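Local coordinates for cerato-platanin-like protein (Moniliophthora perniciosa, PDB 3SUL), which is of unknown function but belongs to the cerato-platanins, a family of small secreted fungal proteins with a double-psi beta-barrel fold, at residues Ile66-Thr71 and Gly106-Thr111; Lys73-Val78 and Asp95-Gly100. All blocks are in the same frame, centred on the assembly; numbering follows the deposited sequence.

Interaction 1. Residues Ile66-Thr71 and Gly106-Thr111; sequences ITWSGT and GNIDVT
Thr-67 and Thr-111 form an antiparallel hydrogen-bonded pair, with Thr-67 N to Thr-111 O at 2.7 Å and Thr-111 N to Thr-67 O at 2.9 Å, both nearly straight. The strand axes run at 129° to each other, far from a straight antiparallel pairing. On one face of the sheet CG2 of Thr-111 packs against CB of Thr-67, 3.6 Å away, while OG1 of Thr-67 bonds to Thr-74. Next to this pair Trp-68 carries the contact. With its CG anti to the backbone N (chi1 -170°), the indole reaches across Ile-108, whose CD1 sits over the five-membered ring in a CH-pi contact, 3.6 Å from the centroid and 14° off the normal; CA of Gly-70 lies over the opposite face. At the ring edge, CD1 of Trp-68 comes 3.0 Å from Asp-109 O, whereas NE1 donates to a water, 3.1 Å away, that is weakly held by Asp-109 N. A second water links Ser-69 N to Asp-109 O. Cutting Trp-68 back to an alanine would probably open a gap over Ile-108 and leave the first water without its indole donor. Ile-66 and Val-110 meet tightly beneath the helix, CG2 to CG2 at 3.4 Å. Helix 91-98 packs against this layer, Leu-97 touching Ile-66 and Val-110 and Thr-98 touching Trp-68 and Ile-108, while strand 4-8 flanks strand 107-115.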
ATOM      1  N   ILE A  66       5.423   5.762  -4.999  1.00 16.41           N
ATOM      2  CA  ILE A  66       4.563   5.542  -6.179  1.00 16.05           C
ATOM      3  C   ILE A  66       4.178   6.869  -6.773  1.00 17.13           C
ATOM      4  O   ILE A  66       3.680   7.733  -6.073  1.00 16.72           O
ATOM      5  CB  ILE A  66       3.284   4.865  -5.824  1.00 16.85           C
ATOM      6  CG1 ILE A  66       3.558   3.588  -5.028  1.00 17.90           C
ATOM      7  CG2 ILE A  66       2.390   4.714  -7.105  1.00 14.98           C
ATOM      8  CD1 ILE A  66       2.309   2.752  -4.719  1.00 16.82           C
ATOM      9  N   THR A  67       4.344   6.997  -8.084  1.00 17.81           N
ATOM     10  CA  THR A  67       4.074   8.244  -8.800  1.00 18.70           C
ATOM     11  C   THR A  67       3.100   8.033  -9.964  1.00 17.67           C
ATOM     12  O   THR A  67       3.158   7.047 -10.625  1.00 19.85           O
ATOM     13  CB  THR A  67       5.404   8.892  -9.305  1.00 17.97           C
ATOM     14  OG1 THR A  67       6.336   9.024  -8.218  1.00 16.33           O
ATOM     15  CG2 THR A  67       5.128  10.222 -10.028  1.00 20.36           C
ATOM     16  N   TRP A  68       2.172   8.962 -10.126  1.00 18.82           N
ATOM     17  CA  TRP A  68       1.275   8.932 -11.235  1.00 20.68           C
ATOM     18  C   TRP A  68       1.630  10.033 -12.177  1.00 19.16           C
ATOM     19  O   TRP A  68       1.593  11.212 -11.779  1.00 21.60           O
ATOM     20  CB  TRP A  68      -0.142   9.204 -10.768  1.00 21.88           C
ATOM     21  CG  TRP A  68      -1.122   8.944 -11.847  1.00 23.04           C
ATOM     22  CD1 TRP A  68      -1.090   7.906 -12.689  1.00 23.83           C
ATOM     23  CD2 TRP A  68      -2.244   9.745 -12.216  1.00 26.03           C
ATOM     24  NE1 TRP A  68      -2.139   7.970 -13.548  1.00 27.06           N
ATOM     25  CE2 TRP A  68      -2.863   9.101 -13.288  1.00 27.86           C
ATOM     26  CE3 TRP A  68      -2.779  10.949 -11.748  1.00 27.78           C
ATOM     27  CZ2 TRP A  68      -4.008   9.603 -13.910  1.00 25.84           C
ATOM     28  CZ3 TRP A  68      -3.925  11.458 -12.364  1.00 30.70           C
ATOM     29  CH2 TRP A  68      -4.513  10.787 -13.441  1.00 30.94           C
ATOM     30  N   SER A  69       1.932   9.626 -13.403  1.00 20.09           N
ATOM     31  CA  SER A  69       2.196  10.601 -14.478  1.00 22.91           C
ATOM     32  C   SER A  69       1.079  11.595 -14.752  1.00 23.68           C
ATOM     33  O   SER A  69       1.364  12.679 -15.278  1.00 22.58           O
ATOM     34  CB  SER A  69       2.533   9.890 -15.777  1.00 23.44           C
ATOM     35  OG  SER A  69       3.776   9.268 -15.686  1.00 24.34           O
ATOM     36  N   GLY A  70      -0.127  11.274 -14.303  1.00 25.55           N
ATOM     37  CA  GLY A  70      -1.271  12.128 -14.494  1.00 26.28           C
ATOM     38  C   GLY A  70      -1.128  13.404 -13.728  1.00 27.60           C
ATOM     39  O   GLY A  70      -1.400  14.497 -14.264  1.00 29.05           O
ATOM     40  N   THR A  71      -0.659  13.334 -12.481  1.00 25.63           N
ATOM     41  CA  THR A  71      -0.593  14.561 -11.702  1.00 25.63           C
ATOM     42  C   THR A  71       0.823  14.875 -11.395  1.00 22.92           C
ATOM     43  O   THR A  71       1.177  15.978 -10.984  1.00 24.10           O
ATOM     44  CB  THR A  71      -1.299  14.334 -10.370  1.00 25.88           C
ATOM     45  OG1 THR A  71      -0.726  13.167  -9.777  1.00 23.07           O
ATOM     46  CG2 THR A  71      -2.841  14.153 -10.615  1.00 27.28           C
ATOM     47  N   GLY A 106     -10.821   4.951 -11.243  1.00 28.15           N
ATOM     48  CA  GLY A 106     -10.875   3.561 -10.758  1.00 28.14           C
ATOM     49  C   GLY A 106      -9.616   2.711 -10.876  1.00 30.47           C
ATOM     50  O   GLY A 106      -9.244   1.961  -9.947  1.00 30.76           O
ATOM     51  N   ASN A 107      -8.967   2.792 -12.029  1.00 29.76           N
ATOM     52  CA  ASN A 107      -7.647   2.205 -12.160  1.00 29.88           C
ATOM     53  C   ASN A 107      -6.817   3.176 -12.969  1.00 30.37           C
ATOM     54  O   ASN A 107      -7.276   3.750 -13.968  1.00 30.17           O
ATOM     55  CB  ASN A 107      -7.669   0.786 -12.798  1.00 30.81           C
ATOM     56  CG  ASN A 107      -6.238   0.231 -13.152  1.00 34.27           C
ATOM     57  OD1 ASN A 107      -5.739  -0.671 -12.476  1.00 42.43           O
ATOM     58  ND2 ASN A 107      -5.598   0.756 -14.225  1.00 35.88           N
ATOM     59  N   ILE A 108      -5.582   3.359 -12.518  1.00 29.07           N
ATOM     60  CA  ILE A 108      -4.607   4.141 -13.258  1.00 28.82           C
ATOM     61  C   ILE A 108      -3.362   3.276 -13.444  1.00 29.80           C
ATOM     62  O   ILE A 108      -3.221   2.200 -12.808  1.00 31.18           O
ATOM     63  CB  ILE A 108      -4.258   5.422 -12.519  1.00 27.50           C
ATOM     64  CG1 ILE A 108      -3.630   5.111 -11.131  1.00 27.62           C
ATOM     65  CG2 ILE A 108      -5.516   6.307 -12.411  1.00 26.57           C
ATOM     66  CD1 ILE A 108      -3.248   6.360 -10.363  1.00 29.96           C
ATOM     67  N   ASP A 109      -2.476   3.696 -14.339  1.00 30.55           N
ATOM     68  CA  ASP A 109      -1.131   3.098 -14.381  1.00 29.39           C
ATOM     69  C   ASP A 109      -0.170   4.058 -13.694  1.00 29.25           C
ATOM     70  O   ASP A 109      -0.217   5.292 -13.914  1.00 27.87           O
ATOM     71  CB  ASP A 109      -0.645   2.867 -15.813  1.00 32.64           C
ATOM     72  CG  ASP A 109      -0.974   1.456 -16.317  1.00 35.78           C
ATOM     73  OD1 ASP A 109      -0.027   0.636 -16.527  1.00 40.89           O
ATOM     74  OD2 ASP A 109      -2.179   1.166 -16.478  1.00 41.64           O
ATOM     75  N   VAL A 110       0.700   3.502 -12.864  1.00 26.03           N
ATOM     76  CA  VAL A 110       1.567   4.339 -12.033  1.00 25.36           C
ATOM     77  C   VAL A 110       2.929   3.734 -12.148  1.00 24.00           C
ATOM     78  O   VAL A 110       3.088   2.670 -12.707  1.00 26.81           O
ATOM     79  CB  VAL A 110       1.216   4.345 -10.512  1.00 23.21           C
ATOM     80  CG1 VAL A 110      -0.204   4.894 -10.209  1.00 24.21           C
ATOM     81  CG2 VAL A 110       1.567   2.983  -9.855  1.00 26.01           C
ATOM     82  N   THR A 111       3.910   4.465 -11.642  1.00 25.48           N
ATOM     83  CA  THR A 111       5.284   4.084 -11.584  1.00 23.07           C
ATOM     84  C   THR A 111       5.663   3.971 -10.109  1.00 23.31           C
ATOM     85  O   THR A 111       5.292   4.818  -9.337  1.00 24.08           O
ATOM     86  CB  THR A 111       6.122   5.097 -12.435  1.00 24.76           C
ATOM     87  OG1 THR A 111       7.508   4.816 -12.328  1.00 23.78           O
ATOM     88  CG2 THR A 111       5.851   6.532 -12.040  1.00 26.82           C
TER
HETATM   89  O   HOH W   1      -3.441   6.520 -15.962  1.00 26.42           O
HETATM   90  O   HOH W   2       2.503   6.982 -14.350  1.00 28.43           O

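Interaction 2. Residues Lys73-Val78 and Asp95-Gly100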
ATOM      1  N   LYS A  73       2.160  13.374  -8.997  1.00 19.23           N
ATOM      2  CA  LYS A  73       2.212  13.363  -7.558  1.00 19.50           C
ATOM      3  C   LYS A  73       2.813  12.033  -7.095  1.00 19.07           C
ATOM      4  O   LYS A  73       2.763  11.066  -7.789  1.00 17.82           O
ATOM      5  CB  LYS A  73       0.772  13.524  -7.022  1.00 20.22           C
ATOM      6  CG  LYS A  73       0.346  14.933  -7.061  1.00 19.30           C
ATOM      7  CD  LYS A  73      -0.958  15.109  -6.331  1.00 20.71           C
ATOM      8  CE  LYS A  73      -0.860  15.186  -4.817  1.00 23.51           C
ATOM      9  NZ  LYS A  73      -2.307  15.384  -4.291  1.00 27.16           N
ATOM     10  N   THR A  74       3.411  12.067  -5.930  1.00 18.56           N
ATOM     11  CA  THR A  74       3.991  10.891  -5.373  1.00 17.22           C
ATOM     12  C   THR A  74       3.402  10.573  -4.032  1.00 16.98           C
ATOM     13  O   THR A  74       3.197  11.475  -3.183  1.00 18.93           O
ATOM     14  CB  THR A  74       5.515  11.090  -5.294  1.00 15.19           C
ATOM     15  OG1 THR A  74       6.016  11.299  -6.609  1.00 17.37           O
ATOM     16  CG2 THR A  74       6.169   9.850  -4.660  1.00 19.39           C
ATOM     17  N   ILE A  75       3.162   9.274  -3.804  1.00 15.32           N
ATOM     18  CA  ILE A  75       2.825   8.837  -2.469  1.00 14.71           C
ATOM     19  C   ILE A  75       3.754   7.709  -2.046  1.00 15.24           C
ATOM     20  O   ILE A  75       4.521   7.186  -2.879  1.00 14.80           O
ATOM     21  CB  ILE A  75       1.397   8.342  -2.373  1.00 15.84           C
ATOM     22  CG1 ILE A  75       1.157   7.180  -3.307  1.00 14.29           C
ATOM     23  CG2 ILE A  75       0.406   9.468  -2.788  1.00 17.69           C
ATOM     24  CD1 ILE A  75      -0.128   6.347  -3.035  1.00 17.77           C
ATOM     25  N   HIS A  76       3.764   7.424  -0.725  1.00 14.47           N
ATOM     26  CA  HIS A  76       4.435   6.258  -0.191  1.00 13.39           C
ATOM     27  C   HIS A  76       3.424   5.255   0.323  1.00 15.38           C
ATOM     28  O   HIS A  76       2.458   5.591   1.002  1.00 15.32           O
ATOM     29  CB  HIS A  76       5.398   6.671   0.880  1.00 14.49           C
ATOM     30  CG  HIS A  76       6.559   7.438   0.342  1.00 16.71           C
ATOM     31  ND1 HIS A  76       6.534   8.809   0.156  1.00 17.42           N
ATOM     32  CD2 HIS A  76       7.791   7.022  -0.049  1.00 21.73           C
ATOM     33  CE1 HIS A  76       7.707   9.194  -0.329  1.00 19.55           C
ATOM     34  NE2 HIS A  76       8.482   8.127  -0.476  1.00 20.28           N
ATOM     35  N   VAL A  77       3.594   4.025  -0.068  1.00 14.17           N
ATOM     36  CA  VAL A  77       2.697   2.956   0.352  1.00 15.35           C
ATOM     37  C   VAL A  77       3.499   1.844   0.988  1.00 13.58           C
ATOM     38  O   VAL A  77       4.541   1.422   0.477  1.00 14.00           O
ATOM     39  CB  VAL A  77       1.846   2.474  -0.878  1.00 15.39           C
ATOM     40  CG1 VAL A  77       0.994   1.271  -0.473  1.00 18.60           C
ATOM     41  CG2 VAL A  77       0.979   3.671  -1.348  1.00 15.83           C
ATOM     42  N   VAL A  78       2.991   1.332   2.111  1.00 13.52           N
ATOM     43  CA  VAL A  78       3.609   0.180   2.766  1.00 11.67           C
ATOM     44  C   VAL A  78       2.836  -1.020   2.283  1.00 13.12           C
ATOM     45  O   VAL A  78       1.586  -1.069   2.384  1.00 14.14           O
ATOM     46  CB  VAL A  78       3.481   0.239   4.253  1.00 13.62           C
ATOM     47  CG1 VAL A  78       4.099  -1.040   4.902  1.00 11.33           C
ATOM     48  CG2 VAL A  78       4.247   1.430   4.705  1.00 11.81           C
ATOM     49  N   ASP A  95      -6.935   8.956  -4.429  1.00 22.07           N
ATOM     50  CA  ASP A  95      -7.261  10.384  -4.442  1.00 22.63           C
ATOM     51  C   ASP A  95      -6.115  11.341  -4.318  1.00 23.46           C
ATOM     52  O   ASP A  95      -6.128  12.407  -4.932  1.00 24.05           O
ATOM     53  CB  ASP A  95      -8.321  10.746  -3.388  1.00 22.35           C
ATOM     54  CG  ASP A  95      -9.711  10.614  -3.892  1.00 25.44           C
ATOM     55  OD1 ASP A  95      -9.953  10.631  -5.140  1.00 30.23           O
ATOM     56  OD2 ASP A  95     -10.593  10.497  -3.028  1.00 28.82           O
ATOM     57  N   ASP A  96      -5.148  10.975  -3.481  1.00 21.99           N
ATOM     58  CA  ASP A  96      -3.954  11.743  -3.332  1.00 22.62           C
ATOM     59  C   ASP A  96      -3.231  11.812  -4.684  1.00 23.10           C
ATOM     60  O   ASP A  96      -2.960  12.906  -5.198  1.00 22.23           O
ATOM     61  CB  ASP A  96      -3.073  11.092  -2.253  1.00 19.28           C
ATOM     62  CG  ASP A  96      -1.958  11.987  -1.806  1.00 19.86           C
ATOM     63  OD1 ASP A  96      -1.470  12.829  -2.581  1.00 20.99           O
ATOM     64  OD2 ASP A  96      -1.547  11.873  -0.627  1.00 19.89           O
ATOM     65  N   LEU A  97      -2.937  10.631  -5.210  1.00 23.54           N
ATOM     66  CA  LEU A  97      -2.198  10.445  -6.441  1.00 26.95           C
ATOM     67  C   LEU A  97      -2.859  11.186  -7.573  1.00 27.45           C
ATOM     68  O   LEU A  97      -2.143  11.790  -8.364  1.00 27.97           O
ATOM     69  CB  LEU A  97      -2.107   8.976  -6.815  1.00 26.50           C
ATOM     70  CG  LEU A  97      -0.914   8.136  -6.367  1.00 29.75           C
ATOM     71  CD1 LEU A  97      -1.023   6.680  -6.806  1.00 26.57           C
ATOM     72  CD2 LEU A  97       0.446   8.713  -6.840  1.00 24.24           C
ATOM     73  N   THR A  98      -4.212  11.177  -7.623  1.00 27.70           N
ATOM     74  CA  THR A  98      -4.951  11.686  -8.786  1.00 27.63           C
ATOM     75  C   THR A  98      -5.649  13.014  -8.584  1.00 28.28           C
ATOM     76  O   THR A  98      -6.363  13.447  -9.453  1.00 28.10           O
ATOM     77  CB  THR A  98      -5.962  10.711  -9.261  1.00 26.48           C
ATOM     78  OG1 THR A  98      -6.914  10.479  -8.213  1.00 25.92           O
ATOM     79  CG2 THR A  98      -5.244   9.399  -9.517  1.00 27.90           C
ATOM     80  N   ASN A  99      -5.368  13.689  -7.474  1.00 28.53           N
ATOM     81  CA  ASN A  99      -6.012  14.946  -7.181  1.00 29.15           C
ATOM     82  C   ASN A  99      -7.545  14.781  -7.255  1.00 29.14           C
ATOM     83  O   ASN A  99      -8.270  15.514  -7.966  1.00 29.26           O
ATOM     84  CB  ASN A  99      -5.413  16.062  -8.034  1.00 29.96           C
ATOM     85  CG  ASN A  99      -4.142  16.666  -7.382  1.00 28.07           C
ATOM     86  OD1 ASN A  99      -3.969  16.624  -6.150  1.00 28.38           O
ATOM     87  ND2 ASN A  99      -3.259  17.233  -8.214  1.00 27.13           N
ATOM     88  N   GLY A 100      -7.973  13.727  -6.558  1.00 28.54           N
ATOM     89  CA  GLY A 100      -9.363  13.447  -6.238  1.00 28.76           C
ATOM     90  C   GLY A 100     -10.109  12.730  -7.341  1.00 29.24           C
ATOM     91  O   GLY A 100     -11.296  13.011  -7.542  1.00 29.90           O
TER
HETATM   92  O   HOH W   3       1.110  13.256  -2.504  1.00 32.87           O
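Lys-73 bends at its third torsion (chi3 80°), which turns NZ in toward the end of helix 91-98, and Asp-96 holds its CG anti to the backbone N (chi1 -167°), bringing the carboxylate to the same ammonium group. NZ has three partners: Asp-96 O at 2.7 Å, approached 22° out of the carbonyl plane; OD1 of Asn-99 at 2.8 Å, approached from above the amide carbonyl plane; and OD1 of Asp-96 at 3.2 Å, a salt bridge whose hydrogen bond is weak. A water bonded to OD1 of Asp-96 also donates to Thr-74 O, while OD2 of Asp-96 is bonded to Tyr-45. Farther along the strand Ile-75 crosses Leu-97 at about a right angle, CG1 to CG at 3.8 Å, and its CG2 lies 3.6 Å from CG of Asp-96. CD2 of Leu-97 rests 3.4 Å from Lys-73 O. Asn-99, with positive phi, is the first residue to leave helical geometry, in a Schellman motif in which Gly-100 N bonds to Asp-95 O. The contact thus sets the apolar packing of Ile-75 on Leu-97 beside a polar cluster at the last turn of the helix: one lysine charge meets a main-chain carbonyl, an amide and a carboxylate, and would probably offset the negative end of the helix dipole.

How the interactions relate
Interactions 1 and 2 have centres 8 Å apart and share the sheet in which strand 63-68 lies between strands 73-80 and 107-115. Ile-66 N to Ile-75 O, 2.7 Å, probably hydrogen-bonds the two neighbouring strands, and CG2 of Thr-67 packs 3.4 Å from Lys-73 O. The helix end of interaction 2 also reaches interaction 1: CD2 of Leu-97 lies 3.5 Å from Ile-66 O. Along the chain, 73-78 with 95-100 is nested inside the loop closed by 66-71 with 106-111. Interaction 1 thus pairs two strands of the sheet, and interaction 2 lays the end of helix 91-98 against the strand next to them.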